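Local coordinates for protein putative glycoside hydrolase (Parabacteroides distasonis ATCC 8503, PDB 3GYC) that probably hydrolyses glycosidic bonds in carbohydrates, as a cellulase-like glycoside hydrolase of the TIM-barrel clan, at residues A[94-97]-A[98-102]. Residues are numbered along the deposited sequence; the frame is centred on the assembly and turned at random.
Sequences PNLN and LFLSK
Leu-100 sits one turn after Leu-96 in the opening turns of helix 95-105, showing how side chains four residues apart pack along one face of a helix. Its CB rests 3.5 Å from Leu-96 O, the same oxygen that accepts from Leu-100 N at 2.8 Å in a fairly straight bond (163°). With chi1 at -63°, CG is set beside Leu-96 O: Leu-100 CG lies 3.3 Å from that oxygen and 4.0 Å from Leu-96 CD1. Leu-100 CD1 lies 4.0 Å from Leu-96 CG and 4.1 Å from Asn-97 OD1. Beyond the helix, Ile-144 of helix 130-146 touches both leucines, and Leu-96 also meets Ile-56 of strand 53-57. Shortened to an alanine, Leu-100 would lose the CG and CD1 contacts with Leu-96 and probably leave a gap beside Ile-144 and Leu-149. Asn-97 O accepts from Ser-101 N at 2.9 Å; in one of two serine conformers Ser-101 OG also reaches this oxygen, at 2.7 Å from the opposite face of the carbonyl plane, a less certain bond. Asn-97 OD1 accepts from Gln-93 NE2, and its ND2 gives to Asp-147 OD2 and Ser-143 O. Leu-100 thus packs its apolar atoms against Leu-96 while Leu-96 O satisfies its backbone N-H.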
loop_
_atom_site.group_PDB
_atom_site.type_symbol
_atom_site.label_atom_id
_atom_site.label_comp_id
_atom_site.label_asym_id
_atom_site.label_seq_id
_atom_site.Cartn_x
_atom_site.Cartn_y
_atom_site.Cartn_z
ATOM N N PRO A 94 -12.320 -0.529 -19.663
ATOM C CA PRO A 94 -12.675 -1.682 -18.794
ATOM C C PRO A 94 -11.517 -2.475 -18.165
ATOM O O PRO A 94 -11.762 -3.497 -17.524
ATOM C CB PRO A 94 -13.491 -2.584 -19.746
ATOM C CG PRO A 94 -12.865 -2.316 -21.110
ATOM C CD PRO A 94 -12.543 -0.826 -21.100
ATOM N N ASN A 95 -10.278 -2.050 -18.375
ATOM C CA ASN A 95 -9.090 -2.732 -17.789
ATOM C C ASN A 95 -9.203 -3.022 -16.298
ATOM O O ASN A 95 -8.874 -4.144 -15.877
ATOM C CB ASN A 95 -7.790 -1.991 -18.074
ATOM C CG ASN A 95 -7.227 -2.316 -19.433
ATOM O OD1 ASN A 95 -7.616 -3.310 -20.024
ATOM N ND2 ASN A 95 -6.286 -1.456 -19.955
ATOM N N LEU A 96 -9.735 -2.087 -15.513
ATOM C CA LEU A 96 -9.870 -2.317 -14.080
ATOM C C LEU A 96 -10.840 -3.453 -13.823
ATOM O O LEU A 96 -10.530 -4.399 -13.084
ATOM C CB LEU A 96 -10.267 -1.043 -13.329
ATOM C CG LEU A 96 -10.559 -1.191 -11.843
ATOM C CD1 LEU A 96 -9.301 -1.747 -11.055
ATOM C CD2 LEU A 96 -11.097 0.110 -11.234
ATOM N N ASN A 97 -12.011 -3.381 -14.445
ATOM C CA ASN A 97 -12.993 -4.446 -14.237
ATOM C C ASN A 97 -12.504 -5.802 -14.768
ATOM O O ASN A 97 -12.855 -6.866 -14.189
ATOM C CB ASN A 97 -14.359 -4.041 -14.758
ATOM C CG ASN A 97 -15.066 -3.021 -13.841
ATOM O OD1 ASN A 97 -14.493 -2.479 -12.881
ATOM N ND2 ASN A 97 -16.311 -2.782 -14.126
ATOM N N LEU A 98 -11.716 -5.770 -15.854
ATOM C CA LEU A 98 -11.107 -7.006 -16.396
ATOM C C LEU A 98 -10.159 -7.596 -15.375
ATOM O O LEU A 98 -10.227 -8.772 -15.095
ATOM C CB LEU A 98 -10.413 -6.807 -17.760
ATOM C CG LEU A 98 -11.350 -6.676 -18.974
ATOM C CD1 LEU A 98 -10.633 -6.123 -20.272
ATOM C CD2 LEU A 98 -12.092 -7.969 -19.289
ATOM N N PHE A 99 -9.261 -6.768 -14.845
ATOM C CA PHE A 99 -8.330 -7.183 -13.823
ATOM C C PHE A 99 -9.046 -7.721 -12.570
ATOM O O PHE A 99 -8.658 -8.794 -12.038
ATOM C CB PHE A 99 -7.394 -6.026 -13.459
ATOM C CG PHE A 99 -6.340 -6.407 -12.446
ATOM C CD1 PHE A 99 -5.220 -7.128 -12.861
ATOM C CD2 PHE A 99 -6.509 -6.142 -11.103
ATOM C CE1 PHE A 99 -4.264 -7.519 -11.950
ATOM C CE2 PHE A 99 -5.546 -6.517 -10.208
ATOM C CZ PHE A 99 -4.430 -7.237 -10.643
ATOM N N LEU A 100 -10.094 -7.020 -12.125
ATOM C CA LEU A 100 -10.872 -7.445 -10.968
ATOM C C LEU A 100 -11.553 -8.760 -11.228
ATOM O O LEU A 100 -11.588 -9.590 -10.321
ATOM C CB LEU A 100 -11.867 -6.383 -10.489
ATOM C CG LEU A 100 -11.306 -5.062 -9.987
ATOM C CD1 LEU A 100 -12.476 -4.055 -9.742
ATOM C CD2 LEU A 100 -10.415 -5.175 -8.708
ATOM N N SER A 101 -12.054 -8.999 -12.454
ATOM C CA SER A 101 -12.674 -10.280 -12.776
ATOM C C SER A 101 -11.703 -11.445 -12.679
ATOM O O SER A 101 -12.081 -12.574 -12.252
ATOM C CB SER A 101 -13.275 -10.241 -14.178
ATOM O OG SER A 101 -14.202 -9.192 -14.243
ATOM N N LYS A 102 -10.458 -11.202 -13.072
ATOM C CA LYS A 102 -9.424 -12.236 -12.998
ATOM C C LYS A 102 -9.073 -12.529 -11.531
ATOM O O LYS A 102 -8.821 -13.707 -11.175
ATOM C CB LYS A 102 -8.176 -11.866 -13.814
ATOM C CG LYS A 102 -8.445 -11.780 -15.321
ATOM C CD LYS A 102 -7.178 -11.394 -16.087
ATOM C CE LYS A 102 -7.496 -11.145 -17.612
ATOM N NZ LYS A 102 -7.983 -12.296 -18.387
#